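Local coordinates for protein carbonic anhydrase (Porphyridium purpureum, PDB 1DDZ) that is a zinc-dependent beta-class carbonic anhydrase that probably catalyses the reversible hydration of carbon dioxide to hydrogencarbonate, at residues T208-V213 with L224-N229; K220-G225 with L286-N291; G383-G388 with S429-I434. One frame throughout, in Å; residues are numbered along the deposited sequence.

Contact 1 of 3, residues T208-V213 with L224-N229; sequences TVQGVV and LGVVVN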
ATOM      1  N   THR A 208       2.637  24.615   5.776  1.00 15.17           N
ATOM      2  CA  THR A 208       2.326  24.271   7.160  1.00 16.74           C
ATOM      3  C   THR A 208       1.525  22.977   7.270  1.00 15.96           C
ATOM      4  O   THR A 208       0.764  22.636   6.372  1.00 14.68           O
ATOM      5  CB  THR A 208       1.478  25.347   7.830  1.00 15.41           C
ATOM      6  OG1 THR A 208       0.268  25.526   7.089  1.00 11.66           O
ATOM      7  CG2 THR A 208       2.253  26.658   7.910  1.00 18.08           C
ATOM      8  N   VAL A 209       1.726  22.235   8.348  1.00 12.47           N
ATOM      9  CA  VAL A 209       0.944  21.042   8.564  1.00 11.24           C
ATOM     10  C   VAL A 209       0.349  21.253   9.929  1.00  9.46           C
ATOM     11  O   VAL A 209       1.072  21.511  10.876  1.00 13.33           O
ATOM     12  CB  VAL A 209       1.772  19.763   8.570  1.00 10.79           C
ATOM     13  CG1 VAL A 209       0.824  18.542   8.640  1.00  7.00           C
ATOM     14  CG2 VAL A 209       2.657  19.706   7.344  1.00  7.85           C
ATOM     15  N   GLN A 210      -0.965  21.162  10.037  1.00 10.17           N
ATOM     16  CA  GLN A 210      -1.627  21.365  11.305  1.00  8.06           C
ATOM     17  C   GLN A 210      -2.702  20.328  11.561  1.00 12.07           C
ATOM     18  O   GLN A 210      -3.322  19.819  10.624  1.00 12.79           O
ATOM     19  CB  GLN A 210      -2.209  22.781  11.327  1.00 14.23           C
ATOM     20  CG  GLN A 210      -3.659  22.899  11.731  1.00 23.65           C
ATOM     21  CD  GLN A 210      -3.941  24.137  12.563  1.00 27.31           C
ATOM     22  OE1 GLN A 210      -3.840  25.257  12.091  1.00 29.67           O
ATOM     23  NE2 GLN A 210      -4.298  23.931  13.820  1.00 30.15           N
ATOM     24  N   GLY A 211      -2.887  19.988  12.835  1.00 11.51           N
ATOM     25  CA  GLY A 211      -3.905  19.032  13.239  1.00  8.41           C
ATOM     26  C   GLY A 211      -5.134  19.726  13.795  1.00  7.00           C
ATOM     27  O   GLY A 211      -5.038  20.758  14.468  1.00 10.70           O
ATOM     28  N   VAL A 212      -6.295  19.116  13.604  1.00  7.00           N
ATOM     29  CA  VAL A 212      -7.530  19.722  14.054  1.00  7.82           C
ATOM     30  C   VAL A 212      -8.557  18.597  14.326  1.00  7.00           C
ATOM     31  O   VAL A 212      -8.402  17.505  13.806  1.00  8.76           O
ATOM     32  CB  VAL A 212      -7.944  20.747  12.934  1.00 10.51           C
ATOM     33  CG1 VAL A 212      -9.079  20.241  12.067  1.00  7.00           C
ATOM     34  CG2 VAL A 212      -8.133  22.115  13.496  1.00  8.14           C
ATOM     35  N   VAL A 213      -9.506  18.800  15.245  1.00  8.79           N
ATOM     36  CA  VAL A 213     -10.563  17.799  15.540  1.00  9.79           C
ATOM     37  C   VAL A 213     -11.799  18.614  15.782  1.00 12.32           C
ATOM     38  O   VAL A 213     -11.695  19.794  16.075  1.00 16.64           O
ATOM     39  CB  VAL A 213     -10.482  17.060  16.933  1.00 13.34           C
ATOM     40  CG1 VAL A 213     -10.487  15.538  16.782  1.00  9.19           C
ATOM     41  CG2 VAL A 213      -9.402  17.618  17.814  1.00 14.07           C
ATOM     42  N   LEU A 224      -4.689  20.986  17.387  1.00 16.32           N
ATOM     43  CA  LEU A 224      -3.820  19.894  17.835  1.00 14.86           C
ATOM     44  C   LEU A 224      -2.372  20.292  17.647  1.00 14.99           C
ATOM     45  O   LEU A 224      -1.472  19.520  17.980  1.00 17.45           O
ATOM     46  CB  LEU A 224      -4.053  18.606  17.050  1.00 15.43           C
ATOM     47  CG  LEU A 224      -5.062  17.580  17.547  1.00 19.16           C
ATOM     48  CD1 LEU A 224      -4.692  17.103  18.930  1.00 21.12           C
ATOM     49  CD2 LEU A 224      -6.406  18.193  17.565  1.00 18.79           C
ATOM     50  N   GLY A 225      -2.153  21.443  17.012  1.00 15.00           N
ATOM     51  CA  GLY A 225      -0.799  21.911  16.785  1.00 11.07           C
ATOM     52  C   GLY A 225      -0.508  22.122  15.316  1.00 14.51           C
ATOM     53  O   GLY A 225      -1.130  21.491  14.466  1.00 14.04           O
ATOM     54  N   VAL A 226       0.409  23.046  15.034  1.00 14.93           N
ATOM     55  CA  VAL A 226       0.834  23.391  13.690  1.00 16.74           C
ATOM     56  C   VAL A 226       2.339  23.261  13.632  1.00 18.60           C
ATOM     57  O   VAL A 226       3.031  23.642  14.565  1.00 23.19           O
ATOM     58  CB  VAL A 226       0.520  24.889  13.356  1.00 19.31           C
ATOM     59  CG1 VAL A 226       0.848  25.207  11.878  1.00 17.16           C
ATOM     60  CG2 VAL A 226      -0.930  25.213  13.649  1.00 26.32           C
ATOM     61  N   VAL A 227       2.863  22.669  12.575  1.00 18.82           N
ATOM     62  CA  VAL A 227       4.298  22.622  12.436  1.00 16.27           C
ATOM     63  C   VAL A 227       4.557  23.365  11.129  1.00 21.14           C
ATOM     64  O   VAL A 227       3.831  23.199  10.138  1.00 18.88           O
ATOM     65  CB  VAL A 227       4.910  21.192  12.568  1.00 18.42           C
ATOM     66  CG1 VAL A 227       3.844  20.129  12.721  1.00 17.90           C
ATOM     67  CG2 VAL A 227       5.913  20.911  11.482  1.00 18.20           C
ATOM     68  N   VAL A 228       5.496  24.307  11.193  1.00 22.21           N
ATOM     69  CA  VAL A 228       5.827  25.162  10.059  1.00 17.83           C
ATOM     70  C   VAL A 228       6.958  24.630   9.209  1.00 17.95           C
ATOM     71  O   VAL A 228       6.871  24.642   7.989  1.00 19.26           O
ATOM     72  CB  VAL A 228       6.156  26.587  10.556  1.00 19.60           C
ATOM     73  CG1 VAL A 228       6.429  27.520   9.377  1.00 20.60           C
ATOM     74  CG2 VAL A 228       4.990  27.125  11.365  1.00 14.05           C
ATOM     75  N   ASN A 229       8.011  24.151   9.861  1.00 15.83           N
ATOM     76  CA  ASN A 229       9.153  23.605   9.162  1.00 13.80           C
ATOM     77  C   ASN A 229      10.059  22.930  10.199  1.00 16.95           C
ATOM     78  O   ASN A 229      10.644  23.610  11.014  1.00 19.49           O
ATOM     79  CB  ASN A 229       9.909  24.731   8.429  1.00 13.38           C
ATOM     80  CG  ASN A 229      11.068  24.210   7.592  1.00 17.31           C
ATOM     81  OD1 ASN A 229      11.790  23.302   8.009  1.00 17.57           O
ATOM     82  ND2 ASN A 229      11.241  24.765   6.403  1.00 19.05           N
TER

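Contact 2 of 3, residues K220-G225 with L286-N291; sequences KLRDLG and LKEGAN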
ATOM      1  N   LYS A 220     -17.066  22.802  15.949  1.00 18.73           N
ATOM      2  CA  LYS A 220     -15.977  23.695  16.304  1.00 16.31           C
ATOM      3  C   LYS A 220     -14.636  23.021  16.222  1.00 16.38           C
ATOM      4  O   LYS A 220     -14.385  22.026  16.896  1.00 17.99           O
ATOM      5  CB  LYS A 220     -16.203  24.266  17.700  1.00 20.37           C
ATOM      6  CG  LYS A 220     -15.234  25.365  18.059  1.00 26.86           C
ATOM      7  CD  LYS A 220     -15.615  26.073  19.339  1.00 31.96           C
ATOM      8  CE  LYS A 220     -14.855  27.385  19.416  1.00 42.21           C
ATOM      9  NZ  LYS A 220     -15.151  28.238  20.603  1.00 47.14           N
ATOM     10  N   LEU A 221     -13.756  23.572  15.404  1.00 15.89           N
ATOM     11  CA  LEU A 221     -12.435  22.988  15.246  1.00 17.01           C
ATOM     12  C   LEU A 221     -11.546  23.312  16.439  1.00 19.09           C
ATOM     13  O   LEU A 221     -11.477  24.472  16.861  1.00 20.87           O
ATOM     14  CB  LEU A 221     -11.771  23.500  13.971  1.00 15.07           C
ATOM     15  CG  LEU A 221     -12.412  23.140  12.631  1.00 13.70           C
ATOM     16  CD1 LEU A 221     -11.598  23.829  11.540  1.00 11.91           C
ATOM     17  CD2 LEU A 221     -12.448  21.632  12.406  1.00  7.00           C
ATOM     18  N   ARG A 222     -10.884  22.285  16.980  1.00 17.48           N
ATOM     19  CA  ARG A 222      -9.976  22.432  18.117  1.00 13.24           C
ATOM     20  C   ARG A 222      -8.581  22.214  17.580  1.00 15.35           C
ATOM     21  O   ARG A 222      -8.371  21.373  16.695  1.00 15.84           O
ATOM     22  CB  ARG A 222     -10.259  21.398  19.191  1.00 16.67           C
ATOM     23  CG  ARG A 222     -11.698  21.122  19.464  1.00 12.89           C
ATOM     24  CD  ARG A 222     -12.425  22.311  19.965  1.00 19.75           C
ATOM     25  NE  ARG A 222     -13.716  21.876  20.481  1.00 28.26           N
ATOM     26  CZ  ARG A 222     -14.490  22.613  21.267  1.00 30.24           C
ATOM     27  NH1 ARG A 222     -14.097  23.828  21.622  1.00 34.51           N
ATOM     28  NH2 ARG A 222     -15.644  22.128  21.715  1.00 27.10           N
ATOM     29  N   ASP A 223      -7.614  22.909  18.156  1.00 14.51           N
ATOM     30  CA  ASP A 223      -6.240  22.836  17.683  1.00 14.81           C
ATOM     31  C   ASP A 223      -5.428  21.680  18.250  1.00 16.17           C
ATOM     32  O   ASP A 223      -5.532  21.378  19.424  1.00 18.90           O
ATOM     33  CB  ASP A 223      -5.562  24.162  18.001  1.00 14.36           C
ATOM     34  CG  ASP A 223      -4.329  24.399  17.198  1.00 15.24           C
ATOM     35  OD1 ASP A 223      -4.012  23.561  16.335  1.00 23.79           O
ATOM     36  OD2 ASP A 223      -3.667  25.442  17.429  1.00 18.42           O
ATOM     37  N   LEU A 224      -4.689  20.986  17.387  1.00 16.32           N
ATOM     38  CA  LEU A 224      -3.820  19.894  17.835  1.00 14.86           C
ATOM     39  C   LEU A 224      -2.372  20.292  17.647  1.00 14.99           C
ATOM     40  O   LEU A 224      -1.472  19.520  17.980  1.00 17.45           O
ATOM     41  CB  LEU A 224      -4.053  18.606  17.050  1.00 15.43           C
ATOM     42  CG  LEU A 224      -5.062  17.580  17.547  1.00 19.16           C
ATOM     43  CD1 LEU A 224      -4.692  17.103  18.930  1.00 21.12           C
ATOM     44  CD2 LEU A 224      -6.406  18.193  17.565  1.00 18.79           C
ATOM     45  N   GLY A 225      -2.153  21.443  17.012  1.00 15.00           N
ATOM     46  CA  GLY A 225      -0.799  21.911  16.785  1.00 11.07           C
ATOM     47  C   GLY A 225      -0.508  22.122  15.316  1.00 14.51           C
ATOM     48  O   GLY A 225      -1.130  21.491  14.466  1.00 14.04           O
ATOM     49  N   LEU A 286     -10.729  20.382  23.888  1.00 24.37           N
ATOM     50  CA  LEU A 286      -9.544  21.116  23.506  1.00 22.47           C
ATOM     51  C   LEU A 286      -9.916  22.536  23.111  1.00 24.93           C
ATOM     52  O   LEU A 286     -11.049  22.807  22.727  1.00 25.96           O
ATOM     53  CB  LEU A 286      -8.865  20.442  22.319  1.00 20.87           C
ATOM     54  CG  LEU A 286      -8.447  18.991  22.450  1.00 21.11           C
ATOM     55  CD1 LEU A 286      -7.540  18.649  21.259  1.00 19.20           C
ATOM     56  CD2 LEU A 286      -7.716  18.789  23.783  1.00 19.12           C
ATOM     57  N   LYS A 287      -8.945  23.433  23.174  1.00 23.55           N
ATOM     58  CA  LYS A 287      -9.157  24.813  22.790  1.00 25.66           C
ATOM     59  C   LYS A 287      -9.002  24.985  21.284  1.00 25.69           C
ATOM     60  O   LYS A 287      -8.422  24.152  20.596  1.00 23.80           O
ATOM     61  CB  LYS A 287      -8.134  25.721  23.471  1.00 28.13           C
ATOM     62  CG  LYS A 287      -8.405  26.006  24.922  1.00 32.92           C
ATOM     63  CD  LYS A 287      -7.566  27.192  25.376  1.00 45.93           C
ATOM     64  CE  LYS A 287      -7.957  28.511  24.679  1.00 47.38           C
ATOM     65  NZ  LYS A 287      -9.216  29.092  25.226  1.00 45.49           N
ATOM     66  N   GLU A 288      -9.583  26.052  20.764  1.00 23.11           N
ATOM     67  CA  GLU A 288      -9.431  26.351  19.354  1.00 23.75           C
ATOM     68  C   GLU A 288      -8.135  27.156  19.355  1.00 21.20           C
ATOM     69  O   GLU A 288      -7.734  27.671  20.411  1.00 21.12           O
ATOM     70  CB  GLU A 288     -10.600  27.200  18.834  1.00 28.71           C
ATOM     71  CG  GLU A 288     -10.740  28.593  19.462  1.00 37.98           C
ATOM     72  CD  GLU A 288     -11.172  28.565  20.934  1.00 47.15           C
ATOM     73  OE1 GLU A 288     -10.775  29.500  21.678  1.00 51.72           O
ATOM     74  OE2 GLU A 288     -11.902  27.620  21.346  1.00 51.29           O
ATOM     75  N   GLY A 289      -7.444  27.182  18.221  1.00 19.12           N
ATOM     76  CA  GLY A 289      -6.215  27.947  18.120  1.00 17.53           C
ATOM     77  C   GLY A 289      -6.582  29.350  17.679  1.00 20.57           C
ATOM     78  O   GLY A 289      -7.764  29.653  17.543  1.00 19.17           O
ATOM     79  N   ALA A 290      -5.601  30.212  17.432  1.00 24.95           N
ATOM     80  CA  ALA A 290      -5.903  31.578  17.005  1.00 27.06           C
ATOM     81  C   ALA A 290      -5.748  31.811  15.498  1.00 30.72           C
ATOM     82  O   ALA A 290      -6.006  32.914  15.016  1.00 34.18           O
ATOM     83  CB  ALA A 290      -5.066  32.569  17.781  1.00 30.33           C
ATOM     84  N   ASN A 291      -5.296  30.792  14.771  1.00 30.96           N
ATOM     85  CA  ASN A 291      -5.118  30.866  13.322  1.00 31.02           C
ATOM     86  C   ASN A 291      -6.452  31.139  12.599  1.00 26.60           C
ATOM     87  O   ASN A 291      -7.528  30.839  13.114  1.00 27.91           O
ATOM     88  CB  ASN A 291      -4.466  29.567  12.826  1.00 36.87           C
ATOM     89  CG  ASN A 291      -4.279  29.534  11.322  1.00 46.10           C
ATOM     90  OD1 ASN A 291      -5.221  29.224  10.586  1.00 52.29           O
ATOM     91  ND2 ASN A 291      -3.076  29.862  10.851  1.00 52.04           N
TER
HETATM   92  O   HOH W   1      -6.259  23.155  21.770  1.00 41.53           O
HETATM   93  O   HOH W   2      -4.021  28.102  15.521  1.00 47.31           O

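Contact 3 of 3, residues G383-G388 with S429-I434; sequences GHYACG and SLNRLI. With ZN (zinc ion), chain D.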
ATOM      1  N   GLY A 383     -16.568  10.498 -11.306  1.00  8.21           N
ATOM      2  CA  GLY A 383     -15.458  11.186 -11.943  1.00 12.93           C
ATOM      3  C   GLY A 383     -15.974  12.579 -12.291  1.00  9.23           C
ATOM      4  O   GLY A 383     -17.149  12.861 -12.074  1.00 11.57           O
ATOM      5  N   HIS A 384     -15.142  13.456 -12.834  1.00 10.96           N
ATOM      6  CA  HIS A 384     -15.601  14.806 -13.185  1.00 13.12           C
ATOM      7  C   HIS A 384     -14.852  15.310 -14.413  1.00 14.20           C
ATOM      8  O   HIS A 384     -13.657  15.031 -14.574  1.00 18.20           O
ATOM      9  CB  HIS A 384     -15.492  15.801 -11.983  1.00 13.69           C
ATOM     10  CG  HIS A 384     -14.098  15.993 -11.453  1.00  8.53           C
ATOM     11  ND1 HIS A 384     -13.441  17.196 -11.527  1.00 10.70           N
ATOM     12  CD2 HIS A 384     -13.223  15.122 -10.892  1.00 11.00           C
ATOM     13  CE1 HIS A 384     -12.218  17.060 -11.046  1.00  9.38           C
ATOM     14  NE2 HIS A 384     -12.052  15.808 -10.654  1.00  7.95           N
ATOM     15  N   TYR A 385     -15.550  16.042 -15.285  1.00 13.28           N
ATOM     16  CA  TYR A 385     -14.930  16.550 -16.512  1.00 11.68           C
ATOM     17  C   TYR A 385     -13.788  17.481 -16.213  1.00 12.30           C
ATOM     18  O   TYR A 385     -13.772  18.134 -15.186  1.00 17.89           O
ATOM     19  CB  TYR A 385     -15.959  17.221 -17.402  1.00 10.32           C
ATOM     20  CG  TYR A 385     -16.915  16.221 -17.981  1.00 10.17           C
ATOM     21  CD1 TYR A 385     -18.287  16.395 -17.871  1.00 12.59           C
ATOM     22  CD2 TYR A 385     -16.442  15.068 -18.610  1.00 11.67           C
ATOM     23  CE1 TYR A 385     -19.171  15.451 -18.373  1.00 14.64           C
ATOM     24  CE2 TYR A 385     -17.317  14.117 -19.111  1.00  9.07           C
ATOM     25  CZ  TYR A 385     -18.679  14.314 -18.986  1.00 13.24           C
ATOM     26  OH  TYR A 385     -19.557  13.370 -19.459  1.00 18.85           O
ATOM     27  N   ALA A 386     -12.775  17.437 -17.059  1.00 12.78           N
ATOM     28  CA  ALA A 386     -11.583  18.260 -16.883  1.00 19.12           C
ATOM     29  C   ALA A 386     -10.732  17.915 -15.644  1.00 19.22           C
ATOM     30  O   ALA A 386      -9.862  18.687 -15.259  1.00 19.61           O
ATOM     31  CB  ALA A 386     -11.944  19.757 -16.901  1.00 17.46           C
ATOM     32  N   CYS A 387     -10.952  16.731 -15.065  1.00 20.20           N
ATOM     33  CA  CYS A 387     -10.180  16.256 -13.908  1.00 14.78           C
ATOM     34  C   CYS A 387      -8.653  16.466 -14.058  1.00 11.79           C
ATOM     35  O   CYS A 387      -8.015  15.872 -14.935  1.00 13.56           O
ATOM     36  CB  CYS A 387     -10.472  14.762 -13.668  1.00 12.47           C
ATOM     37  SG  CYS A 387      -9.589  14.031 -12.246  1.00 19.42           S
ATOM     38  N   GLY A 388      -8.071  17.244 -13.147  1.00 11.13           N
ATOM     39  CA  GLY A 388      -6.639  17.522 -13.166  1.00  7.52           C
ATOM     40  C   GLY A 388      -5.771  16.306 -12.955  1.00  9.62           C
ATOM     41  O   GLY A 388      -4.660  16.222 -13.482  1.00 12.16           O
ATOM     42  N   SER A 429     -11.258  14.561 -25.740  1.00  8.91           N
ATOM     43  CA  SER A 429     -10.485  13.392 -25.628  1.00 12.51           C
ATOM     44  C   SER A 429     -10.182  13.078 -24.149  1.00 16.41           C
ATOM     45  O   SER A 429     -10.319  11.927 -23.711  1.00 15.76           O
ATOM     46  CB  SER A 429      -9.204  13.622 -26.451  1.00  9.89           C
ATOM     47  OG  SER A 429      -8.268  12.612 -26.170  1.00 22.47           O
ATOM     48  N   LEU A 430      -9.854  14.111 -23.366  1.00 16.18           N
ATOM     49  CA  LEU A 430      -9.600  13.969 -21.940  1.00 13.08           C
ATOM     50  C   LEU A 430     -10.901  13.548 -21.263  1.00 13.27           C
ATOM     51  O   LEU A 430     -10.938  12.665 -20.415  1.00 17.77           O
ATOM     52  CB  LEU A 430      -9.204  15.303 -21.320  1.00 12.26           C
ATOM     53  CG  LEU A 430      -8.374  15.398 -20.015  1.00 18.79           C
ATOM     54  CD1 LEU A 430      -8.758  16.645 -19.245  1.00 14.93           C
ATOM     55  CD2 LEU A 430      -8.503  14.176 -19.118  1.00 17.09           C
ATOM     56  N   ASN A 431     -11.971  14.251 -21.603  1.00 10.58           N
ATOM     57  CA  ASN A 431     -13.272  13.967 -21.043  1.00  9.53           C
ATOM     58  C   ASN A 431     -13.766  12.572 -21.333  1.00 11.79           C
ATOM     59  O   ASN A 431     -14.546  12.035 -20.558  1.00 14.09           O
ATOM     60  CB  ASN A 431     -14.283  14.980 -21.526  1.00  7.87           C
ATOM     61  CG  ASN A 431     -14.113  16.309 -20.850  1.00 11.59           C
ATOM     62  OD1 ASN A 431     -14.878  17.212 -21.083  1.00 19.62           O
ATOM     63  ND2 ASN A 431     -13.128  16.425 -19.976  1.00  9.79           N
ATOM     64  N   ARG A 432     -13.347  11.980 -22.449  1.00 10.47           N
ATOM     65  CA  ARG A 432     -13.772  10.617 -22.775  1.00 11.12           C
ATOM     66  C   ARG A 432     -12.981   9.649 -21.904  1.00  9.91           C
ATOM     67  O   ARG A 432     -13.536   8.677 -21.375  1.00 10.03           O
ATOM     68  CB  ARG A 432     -13.548  10.286 -24.256  1.00  9.91           C
ATOM     69  CG  ARG A 432     -13.993   8.871 -24.645  1.00  7.00           C
ATOM     70  CD  ARG A 432     -15.484   8.664 -24.388  1.00 10.25           C
ATOM     71  NE  ARG A 432     -16.209   8.470 -25.641  1.00 15.21           N
ATOM     72  CZ  ARG A 432     -17.520   8.613 -25.799  1.00  9.94           C
ATOM     73  NH1 ARG A 432     -18.293   8.978 -24.790  1.00  7.00           N
ATOM     74  NH2 ARG A 432     -18.065   8.303 -26.961  1.00 11.71           N
ATOM     75  N   LEU A 433     -11.689   9.917 -21.772  1.00  9.87           N
ATOM     76  CA  LEU A 433     -10.798   9.094 -20.947  1.00 13.01           C
ATOM     77  C   LEU A 433     -11.333   9.069 -19.512  1.00 13.01           C
ATOM     78  O   LEU A 433     -11.313   8.043 -18.841  1.00 15.85           O
ATOM     79  CB  LEU A 433      -9.395   9.699 -20.934  1.00 13.02           C
ATOM     80  CG  LEU A 433      -8.119   8.860 -20.752  1.00 15.91           C
ATOM     81  CD1 LEU A 433      -7.170   9.664 -19.911  1.00  8.69           C
ATOM     82  CD2 LEU A 433      -8.371   7.506 -20.136  1.00 11.61           C
ATOM     83  N   ILE A 434     -11.799  10.222 -19.059  1.00 11.00           N
ATOM     84  CA  ILE A 434     -12.355  10.398 -17.722  1.00 11.57           C
ATOM     85  C   ILE A 434     -13.589   9.513 -17.558  1.00 11.39           C
ATOM     86  O   ILE A 434     -13.810   8.921 -16.509  1.00 14.10           O
ATOM     87  CB  ILE A 434     -12.701  11.916 -17.502  1.00  7.26           C
ATOM     88  CG1 ILE A 434     -11.420  12.718 -17.308  1.00  7.00           C
ATOM     89  CG2 ILE A 434     -13.660  12.129 -16.354  1.00  7.00           C
ATOM     90  CD1 ILE A 434     -11.699  14.162 -17.060  1.00  7.00           C
TER
HETATM   91 ZN    ZN D   2     -10.134  15.255 -10.388  1.00 13.52          ZN

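Contact 1 of 3, residues T208-V213 with L224-N229
Gly211 O is gripped twice: Leu224 N reaches it across the strands at 2.9 Å, from well above the carbonyl plane, and Gln210 NE2 adds a weak bond at 3.3 Å from its own strand. Further along, the antiparallel pairing is regular. Val209 and Val227 form a hydrogen-bonded pair, with Val227 N 2.7 Å from Val209 O and Val209 N 2.9 Å from Val227 O, both bonds nearly straight. On the opposite face lies the non-hydrogen-bonded pair Gln210–Val226. Val226 has CG1 anti to its backbone N (chi1 -174°), which turns CG2 over the flat of the Gln210 amide, 3.4 Å from Gln210 CD. Replacing Gln210 by an alanine would probably cost Gly211 O its second donor and strip Val226 CG2 of its amide cover. A CB on Gly211 would probably clash with Leu224 CB. The strands make the beta hairpin at one margin of a mixed sheet. Strand 208-214 continues inward onto parallel strand 124-130, while 222-227 is outermost in this chain; Val209 and Val227 pack on helix 172-193, and Gln210 meets Phe294 of helix 292-307.

Contact 2 of 3, residues K220-G225 with L286-N291
Asp223 N donates to Lys287 O at 2.9 Å, in the carbonyl plane and with an N-H...O angle of 164°, pinning the incoming loop to the strand. The same Lys287 O accepts a second hydrogen bond from water 1 at 2.7 Å, and this water also donates to Asp223 O at 3.0 Å, so a single water closes a ring between the two backbones. Both carboxylate oxygens of Asp223 are used. With CG anti to its backbone N (chi1 -161°), OD1 accepts Gly225 N at 2.9 Å from above the carboxylate plane, an Asx turn, while OD2 accepts a hydrogen bond from water 2 at 3.3 Å, which in turn accepts from Asn291 N. A side chain on Gly289 would probably collide with Asp223 OD2. Glu288 OE2 meets Lys220 NZ at 3.4 Å, a salt bridge with a weak hydrogen bond, and Lys287 NZ stands long from Glu288 OE1, completing a charged network. The Arg222 guanidinium is paired chiefly with Asp218; Lys220 CB lies over one of its faces. The apolar part of the contact is Leu286 CD1 against Leu224 CD2 at 3.9 Å, the two side chains roughly perpendicular. Between helices 266-279 and 292-307, residues 286-289 run at 87° to residues 220-224; both leucines also touch Leu278 of helix 266-279 and Glu181 of helix 172-193.

Contact 3 of 3, residues G383-G388 with S429-I434
Ile434 pushes its CD1 methyl into the bend of the His384–Cys387 turn, where it lies 3.3 Å from His384 O and equally close to Cys387 N. Its CG1 stands anti to the carbonyl carbon (chi1 -74°) and the chain runs on extended, which carries the methyl from the helix to the turn; the CG2 branch rests beside the same His384 O. Cys387 CB also approaches this methyl, at 3.7 Å. Tyr385 and Asn431 cross at about a right angle, with ring and amide planes 38° apart and Tyr385 CD2 3.5 Å from Asn431 CG. The backbone O of Asn431 meets the edge of that ring in its plane, and the tyrosine hydroxyl is hydrogen-bonded to Glu435 one turn further along the helix. Leu430 completes the helix's apolar side of the contact, its CD1 4.0 Å from Ala386 CA. The turn is type II, closed by Cys387 N to His384 O, and holds the His-x-x-Cys half of the beta-class zinc site. His384 NE2 binds zinc at 2.0 Å and Cys387 SG at 2.3 Å; Cys328 and Asp330 supply the other two ligands. Cys387 CB sits over one face of the His384 imidazole, offset toward the rim, 3.5 Å above its plane. Its SG, anti to the backbone N, caps the start of helix 388-392 as well as holding the metal. Ala386 takes the third position of the turn with a positive phi of 66°. Strand 378-384 feeds into this turn, and helix 426-447 lies on the connection to the adjacent parallel strand 462-468, whose Val467 touches both Tyr385 and Ile434.

Contacts 1 and 2 are neighbours, with centres about 10 Å apart, and share Leu224 and Gly225 on strand 222-227. Contact 1 pairs that strand with 208-214 inside the first five-stranded sheet, and contact 2 joins residues 220-224, which run into that strand, to the loop after helix 266-279. The Val213 O to Arg222 N distance of 2.8 Å, probably a hydrogen bond, joins them. Contact 3 comes later in the chain and on the other side of its centre, about 34 and 38 Å from the centres of contacts 1 and 2. It belongs to the second sheet, whose strand order repeats that of the first, matching a chain with two carbonic anhydrase regions and two zinc sites.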